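Local coordinates for phosphoglycerate kinase (Coxiella burnetii, PDB 4NG4), which catalyses the reversible transfer of a phosphoryl group between ATP and 3-phosphoglycerate, giving ADP and 1,3-bisphosphoglycerate, in glycolysis, at residues F14-R26 with K170-V182. Numbering follows the deposited sequence.
Sequences FLSMSNLNLHNKR and KLACAGPLLISEV
A174 is bonded through its backbone to L15 and M17, the neighbours on either side of S16, making a single beta bridge of S16 with A174; here the chain before strand 26-31 touches the end of strand 171-174, the outermost strand of the N-domain's parallel sheet. A174 N gives its hydrogen almost straight (167°) to L15 O, 3.0 Å away; M17 N returns a more bent bond of 3.1 Å to A174 O, which also receives a CA-H...O contact from S16. The pairing ends where G175 takes the N-cap position, right before helix 176-190.

Apolar contacts flank the bridge. C173 points its CB toward the loop, against L15 CB, and its SG lies 3.6 Å from L20 CD1; a small, weakly polar thiol suits a site shared with leucine. Beyond the bridge, F14 has CG between the backbone N and carbonyl carbon (chi1 47°), and the CE1-CZ side of its ring meets A174 CB and, at 3.7 Å from CZ, L178 CD2. The small alanine leaves room for this broad ring, whose surroundings include T398 of helix 392-401. I179 brings CD1 beside S16, whose OG shares a 2.7 Å hydrogen bond with S18 OG.

At the far margin lysine and arginine ends reach segment 170-182. The K25 side chain crosses that of L171 at about a right angle, NZ against the methyl CD2, while R26 NH2 stands 3.9 Å from K170 NZ; this like-charged pair is probably eased by C144 O, which accepts from K170 NZ.

Main-chain bonds thus fix the loop's register against the edge strand, while apolar side chains spread its hold from L20 to the first turns of the helix.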
ATOM      1  N   PHE A  14       1.714  -6.118  19.201  1.00 66.56           N
ATOM      2  CA  PHE A  14       1.501  -4.872  19.940  1.00 64.62           C
ATOM      3  C   PHE A  14       0.084  -4.788  20.517  1.00 65.38           C
ATOM      4  O   PHE A  14      -0.766  -5.628  20.227  1.00 66.98           O
ATOM      5  CB  PHE A  14       1.782  -3.661  19.042  1.00 59.78           C
ATOM      6  CG  PHE A  14       1.155  -3.746  17.689  1.00 57.19           C
ATOM      7  CD1 PHE A  14      -0.218  -3.626  17.538  1.00 56.39           C
ATOM      8  CD2 PHE A  14       1.937  -3.931  16.558  1.00 56.33           C
ATOM      9  CE1 PHE A  14      -0.802  -3.702  16.287  1.00 54.83           C
ATOM     10  CE2 PHE A  14       1.363  -3.999  15.298  1.00 54.42           C
ATOM     11  CZ  PHE A  14      -0.010  -3.883  15.162  1.00 53.70           C
ATOM     12  N   LEU A  15      -0.159  -3.752  21.322  1.00 64.79           N
ATOM     13  CA  LEU A  15      -1.464  -3.528  21.956  1.00 65.70           C
ATOM     14  C   LEU A  15      -2.525  -3.031  20.975  1.00 62.35           C
ATOM     15  O   LEU A  15      -2.216  -2.365  19.988  1.00 58.43           O
ATOM     16  CB  LEU A  15      -1.349  -2.518  23.104  1.00 66.34           C
ATOM     17  CG  LEU A  15      -0.542  -2.954  24.321  1.00 70.28           C
ATOM     18  CD1 LEU A  15      -0.328  -1.788  25.268  1.00 69.72           C
ATOM     19  CD2 LEU A  15      -1.222  -4.106  25.016  1.00 75.23           C
ATOM     20  N   SER A  16      -3.779  -3.344  21.299  1.00 64.42           N
ATOM     21  CA  SER A  16      -4.924  -3.025  20.463  1.00 62.52           C
ATOM     22  C   SER A  16      -5.967  -2.213  21.231  1.00 63.04           C
ATOM     23  O   SER A  16      -6.051  -2.292  22.461  1.00 66.30           O
ATOM     24  CB  SER A  16      -5.553  -4.319  19.949  1.00 65.25           C
ATOM     25  OG  SER A  16      -6.798  -4.055  19.321  1.00 65.63           O
ATOM     26  N   MET A  17      -6.766  -1.449  20.487  1.00 60.23           N
ATOM     27  CA  MET A  17      -7.860  -0.654  21.054  1.00 60.85           C
ATOM     28  C   MET A  17      -8.957  -1.548  21.655  1.00 65.44           C
ATOM     29  O   MET A  17      -9.588  -1.192  22.651  1.00 67.97           O
ATOM     30  CB  MET A  17      -8.439   0.260  19.961  1.00 57.41           C
ATOM     31  CG  MET A  17      -9.617   1.128  20.389  1.00 58.37           C
ATOM     32  SD  MET A  17      -9.856   2.571  19.335  1.00 53.16           S
ATOM     33  CE  MET A  17     -11.652   2.641  19.296  1.00 57.46           C
ATOM     34  N   SER A  18      -9.166  -2.713  21.052  1.00 66.93           N
ATOM     35  CA  SER A  18     -10.159  -3.680  21.514  1.00 71.77           C
ATOM     36  C   SER A  18      -9.865  -4.242  22.908  1.00 76.07           C
ATOM     37  O   SER A  18     -10.791  -4.611  23.642  1.00 80.07           O
ATOM     38  CB  SER A  18     -10.256  -4.839  20.516  1.00 72.71           C
ATOM     39  OG  SER A  18      -8.982  -5.411  20.286  1.00 71.46           O
ATOM     40  N   ASN A  19      -8.582  -4.315  23.257  1.00 75.34           N
ATOM     41  CA  ASN A  19      -8.152  -4.892  24.538  1.00 79.80           C
ATOM     42  C   ASN A  19      -7.972  -3.858  25.653  1.00 80.17           C
ATOM     43  O   ASN A  19      -7.591  -4.213  26.773  1.00 83.78           O
ATOM     44  CB  ASN A  19      -6.853  -5.691  24.349  1.00 80.03           C
ATOM     45  CG  ASN A  19      -7.097  -7.071  23.756  1.00 82.68           C
ATOM     46  OD1 ASN A  19      -7.675  -7.944  24.401  1.00 87.52           O
ATOM     47  ND2 ASN A  19      -6.643  -7.272  22.524  1.00 79.85           N
ATOM     48  N   LEU A  20      -8.252  -2.588  25.347  1.00 76.60           N
ATOM     49  CA  LEU A  20      -8.115  -1.508  26.325  1.00 77.00           C
ATOM     50  C   LEU A  20      -9.466  -0.897  26.695  1.00 78.62           C
ATOM     51  O   LEU A  20     -10.393  -0.859  25.881  1.00 77.36           O
ATOM     52  CB  LEU A  20      -7.189  -0.424  25.785  1.00 72.08           C
ATOM     53  CG  LEU A  20      -5.739  -0.857  25.539  1.00 70.93           C
ATOM     54  CD1 LEU A  20      -5.021   0.140  24.591  1.00 66.42           C
ATOM     55  CD2 LEU A  20      -4.985  -1.022  26.866  1.00 73.95           C
ATOM     56  N   ASN A  21      -9.553  -0.411  27.930  1.00 81.78           N
ATOM     57  CA  ASN A  21     -10.774   0.170  28.465  1.00 84.40           C
ATOM     58  C   ASN A  21     -10.810   1.689  28.257  1.00 81.20           C
ATOM     59  O   ASN A  21      -9.985   2.416  28.819  1.00 80.74           O
ATOM     60  CB  ASN A  21     -10.876  -0.175  29.948  1.00 90.55           C
ATOM     61  CG  ASN A  21     -11.791   0.749  30.697  1.00 93.06           C
ATOM     62  OD1 ASN A  21     -13.012   0.562  30.725  1.00 95.16           O
ATOM     63  ND2 ASN A  21     -11.201   1.761  31.323  1.00 92.67           N
ATOM     64  N   LEU A  22     -11.771   2.159  27.457  1.00 79.52           N
ATOM     65  CA  LEU A  22     -11.816   3.568  27.004  1.00 75.90           C
ATOM     66  C   LEU A  22     -12.872   4.418  27.722  1.00 79.09           C
ATOM     67  O   LEU A  22     -13.064   5.591  27.376  1.00 76.69           O
ATOM     68  CB  LEU A  22     -12.082   3.627  25.497  1.00 71.49           C
ATOM     69  CG  LEU A  22     -11.358   2.603  24.622  1.00 69.44           C
ATOM     70  CD1 LEU A  22     -11.523   2.963  23.147  1.00 65.65           C
ATOM     71  CD2 LEU A  22      -9.890   2.504  24.988  1.00 68.33           C
ATOM     72  N   HIS A  23     -13.547   3.826  28.707  1.00 84.52           N
ATOM     73  CA  HIS A  23     -14.587   4.517  29.468  1.00 88.67           C
ATOM     74  C   HIS A  23     -14.070   5.849  30.012  1.00 87.88           C
ATOM     75  O   HIS A  23     -13.153   5.877  30.834  1.00 89.03           O
ATOM     76  CB  HIS A  23     -15.076   3.635  30.632  1.00 95.40           C
ATOM     77  CG  HIS A  23     -16.426   4.004  31.163  1.00100.11           C
ATOM     78  ND1 HIS A  23     -17.329   3.057  31.589  1.00105.51           N
ATOM     79  CD2 HIS A  23     -17.035   5.202  31.320  1.00100.72           C
ATOM     80  CE1 HIS A  23     -18.434   3.654  31.989  1.00109.44           C
ATOM     81  NE2 HIS A  23     -18.282   4.958  31.841  1.00106.47           N
ATOM     82  N   ASN A  24     -14.649   6.944  29.515  1.00 86.16           N
ATOM     83  CA  ASN A  24     -14.430   8.292  30.059  1.00 86.43           C
ATOM     84  C   ASN A  24     -13.004   8.821  29.897  1.00 82.37           C
ATOM     85  O   ASN A  24     -12.633   9.817  30.520  1.00 83.38           O
ATOM     86  CB  ASN A  24     -14.840   8.343  31.543  1.00 93.04           C
ATOM     87  CG  ASN A  24     -15.538   9.629  31.910  1.00 95.27           C
ATOM     88  OD1 ASN A  24     -14.910  10.677  32.064  1.00 93.96           O
ATOM     89  ND2 ASN A  24     -16.852   9.555  32.057  1.00 99.45           N
ATOM     90  N   LYS A  25     -12.210   8.170  29.055  1.00 78.19           N
ATOM     91  CA  LYS A  25     -10.829   8.581  28.853  1.00 74.75           C
ATOM     92  C   LYS A  25     -10.721   9.551  27.681  1.00 69.62           C
ATOM     93  O   LYS A  25     -11.634   9.656  26.855  1.00 67.93           O
ATOM     94  CB  LYS A  25      -9.935   7.357  28.630  1.00 73.67           C
ATOM     95  CG  LYS A  25      -9.605   6.587  29.911  1.00 78.93           C
ATOM     96  CD  LYS A  25      -8.445   5.619  29.685  1.00 78.00           C
ATOM     97  CE  LYS A  25      -7.791   5.170  30.985  1.00 82.69           C
ATOM     98  NZ  LYS A  25      -6.445   4.581  30.707  1.00 80.38           N
ATOM     99  N   ARG A  26      -9.610  10.278  27.636  1.00 67.48           N
ATOM    100  CA  ARG A  26      -9.276  11.106  26.481  1.00 62.91           C
ATOM    101  C   ARG A  26      -8.517  10.235  25.506  1.00 59.22           C
ATOM    102  O   ARG A  26      -7.456   9.714  25.846  1.00 59.40           O
ATOM    103  CB  ARG A  26      -8.405  12.290  26.886  1.00 62.86           C
ATOM    104  CG  ARG A  26      -9.098  13.307  27.782  1.00 66.65           C
ATOM    105  CD  ARG A  26      -8.127  14.403  28.157  1.00 67.15           C
ATOM    106  NE  ARG A  26      -7.140  13.947  29.138  1.00 70.41           N
ATOM    107  CZ  ARG A  26      -5.885  14.398  29.237  1.00 70.17           C
ATOM    108  NH1 ARG A  26      -5.410  15.321  28.400  1.00 66.84           N
ATOM    109  NH2 ARG A  26      -5.086  13.912  30.183  1.00 73.25           N
ATOM    110  N   LYS A 170       1.090   8.079  27.529  1.00 63.58           N
ATOM    111  CA  LYS A 170       0.791   7.195  28.685  1.00 68.57           C
ATOM    112  C   LYS A 170       0.492   5.760  28.282  1.00 68.29           C
ATOM    113  O   LYS A 170       1.043   4.822  28.841  1.00 71.33           O
ATOM    114  CB  LYS A 170      -0.424   7.726  29.460  1.00 70.86           C
ATOM    115  CG  LYS A 170      -0.102   8.665  30.629  1.00 75.51           C
ATOM    116  CD  LYS A 170      -1.092   9.836  30.721  1.00 75.23           C
ATOM    117  CE  LYS A 170      -0.750  10.921  29.682  1.00 71.09           C
ATOM    118  NZ  LYS A 170      -1.670  12.103  29.721  1.00 71.23           N
ATOM    119  N   LEU A 171      -0.380   5.615  27.289  1.00 64.85           N
ATOM    120  CA  LEU A 171      -0.825   4.320  26.796  1.00 64.70           C
ATOM    121  C   LEU A 171      -0.936   4.418  25.266  1.00 59.45           C
ATOM    122  O   LEU A 171      -1.607   5.312  24.751  1.00 56.79           O
ATOM    123  CB  LEU A 171      -2.171   3.986  27.459  1.00 67.40           C
ATOM    124  CG  LEU A 171      -2.458   2.576  27.996  1.00 71.63           C
ATOM    125  CD1 LEU A 171      -1.190   1.796  28.317  1.00 74.13           C
ATOM    126  CD2 LEU A 171      -3.365   2.639  29.233  1.00 75.44           C
ATOM    127  N   ALA A 172      -0.247   3.538  24.541  1.00 58.45           N
ATOM    128  CA  ALA A 172      -0.254   3.587  23.064  1.00 54.06           C
ATOM    129  C   ALA A 172      -0.613   2.232  22.458  1.00 54.31           C
ATOM    130  O   ALA A 172      -0.180   1.187  22.955  1.00 57.59           O
ATOM    131  CB  ALA A 172       1.091   4.070  22.536  1.00 52.16           C
ATOM    132  N   CYS A 173      -1.407   2.261  21.391  1.00 51.42           N
ATOM    133  CA  CYS A 173      -1.903   1.045  20.752  1.00 52.20           C
ATOM    134  C   CYS A 173      -2.255   1.289  19.282  1.00 48.62           C
ATOM    135  O   CYS A 173      -2.150   2.411  18.780  1.00 45.29           O
ATOM    136  CB  CYS A 173      -3.133   0.547  21.497  1.00 55.16           C
ATOM    137  SG  CYS A 173      -4.471   1.704  21.446  1.00 54.32           S
ATOM    138  N   ALA A 174      -2.668   0.223  18.602  1.00 49.54           N
ATOM    139  CA  ALA A 174      -3.129   0.312  17.224  1.00 47.02           C
ATOM    140  C   ALA A 174      -4.651   0.178  17.168  1.00 47.96           C
ATOM    141  O   ALA A 174      -5.244  -0.537  17.978  1.00 51.30           O
ATOM    142  CB  ALA A 174      -2.463  -0.763  16.383  1.00 47.66           C
ATOM    143  N   GLY A 175      -5.270   0.870  16.214  1.00 45.37           N
ATOM    144  CA  GLY A 175      -6.702   0.757  15.968  1.00 46.66           C
ATOM    145  C   GLY A 175      -6.999  -0.428  15.070  1.00 48.33           C
ATOM    146  O   GLY A 175      -6.071  -1.068  14.576  1.00 48.23           O
ATOM    147  N   PRO A 176      -8.295  -0.724  14.838  1.00 50.43           N
ATOM    148  CA  PRO A 176      -8.704  -1.881  14.024  1.00 52.71           C
ATOM    149  C   PRO A 176      -8.344  -1.831  12.521  1.00 50.65           C
ATOM    150  O   PRO A 176      -8.171  -2.878  11.904  1.00 52.35           O
ATOM    151  CB  PRO A 176     -10.224  -1.940  14.224  1.00 55.54           C
ATOM    152  CG  PRO A 176     -10.611  -0.593  14.630  1.00 53.60           C
ATOM    153  CD  PRO A 176      -9.459  -0.015  15.390  1.00 51.35           C
ATOM    154  N   LEU A 177      -8.217  -0.649  11.928  1.00 47.48           N
ATOM    155  CA  LEU A 177      -7.833  -0.577  10.511  1.00 45.98           C
ATOM    156  C   LEU A 177      -6.391  -1.022  10.305  1.00 44.83           C
ATOM    157  O   LEU A 177      -6.118  -1.870   9.467  1.00 46.13           O
ATOM    158  CB  LEU A 177      -8.055   0.824   9.935  1.00 43.18           C
ATOM    159  CG  LEU A 177      -9.447   1.045   9.353  1.00 45.03           C
ATOM    160  CD1 LEU A 177     -10.529   0.784  10.399  1.00 48.80           C
ATOM    161  CD2 LEU A 177      -9.550   2.454   8.801  1.00 43.15           C
ATOM    162  N   LEU A 178      -5.481  -0.461  11.098  1.00 42.93           N
ATOM    163  CA  LEU A 178      -4.078  -0.854  11.078  1.00 42.38           C
ATOM    164  C   LEU A 178      -4.016  -2.336  11.413  1.00 45.86           C
ATOM    165  O   LEU A 178      -3.154  -3.051  10.890  1.00 46.42           O
ATOM    166  CB  LEU A 178      -3.267   0.011  12.059  1.00 40.71           C
ATOM    167  CG  LEU A 178      -1.739  -0.057  12.043  1.00 39.99           C
ATOM    168  CD1 LEU A 178      -1.174   1.235  12.568  1.00 38.22           C
ATOM    169  CD2 LEU A 178      -1.216  -1.249  12.862  1.00 43.67           C
ATOM    170  N   ILE A 179      -4.988  -2.792  12.220  1.00 52.76           N
ATOM    171  CA  ILE A 179      -5.128  -4.213  12.532  1.00 52.91           C
ATOM    172  C   ILE A 179      -5.530  -5.040  11.308  1.00 50.71           C
ATOM    173  O   ILE A 179      -4.918  -6.068  11.039  1.00 49.30           O
ATOM    174  CB  ILE A 179      -6.123  -4.486  13.677  1.00 56.01           C
ATOM    175  CG1 ILE A 179      -5.556  -4.002  15.012  1.00 58.60           C
ATOM    176  CG2 ILE A 179      -6.420  -5.968  13.780  1.00 56.07           C
ATOM    177  CD1 ILE A 179      -6.569  -3.995  16.142  1.00 60.97           C
ATOM    178  N   SER A 180      -6.551  -4.610  10.573  1.00 50.60           N
ATOM    179  CA  SER A 180      -6.962  -5.349   9.383  1.00 49.08           C
ATOM    180  C   SER A 180      -5.802  -5.436   8.410  1.00 46.28           C
ATOM    181  O   SER A 180      -5.441  -6.528   7.959  1.00 44.95           O
ATOM    182  CB  SER A 180      -8.164  -4.691   8.701  1.00 49.71           C
ATOM    183  OG  SER A 180      -9.219  -4.495   9.629  1.00 53.12           O
ATOM    184  N   GLU A 181      -5.209  -4.281   8.112  1.00 45.58           N
ATOM    185  CA  GLU A 181      -4.102  -4.208   7.168  1.00 43.03           C
ATOM    186  C   GLU A 181      -2.926  -5.076   7.618  1.00 42.43           C
ATOM    187  O   GLU A 181      -2.366  -5.807   6.813  1.00 41.11           O
ATOM    188  CB  GLU A 181      -3.651  -2.763   6.954  1.00 42.74           C
ATOM    189  CG  GLU A 181      -2.650  -2.598   5.796  1.00 40.47           C
ATOM    190  CD  GLU A 181      -3.263  -2.103   4.489  1.00 38.75           C
ATOM    191  OE1 GLU A 181      -4.469  -1.792   4.434  1.00 39.09           O
ATOM    192  OE2 GLU A 181      -2.513  -2.005   3.509  1.00 36.22           O
ATOM    193  N   VAL A 182      -2.541  -5.011   8.886  1.00 44.10           N
ATOM    194  CA  VAL A 182      -1.432  -5.844   9.342  1.00 43.98           C
ATOM    195  C   VAL A 182      -1.815  -7.323   9.262  1.00 43.96           C
ATOM    196  O   VAL A 182      -1.036  -8.139   8.783  1.00 42.48           O
ATOM    197  CB  VAL A 182      -0.945  -5.498  10.767  1.00 46.39           C
ATOM    198  CG1 VAL A 182      -2.005  -5.828  11.804  1.00 49.01           C
ATOM    199  CG2 VAL A 182       0.338  -6.245  11.080  1.00 45.87           C
TER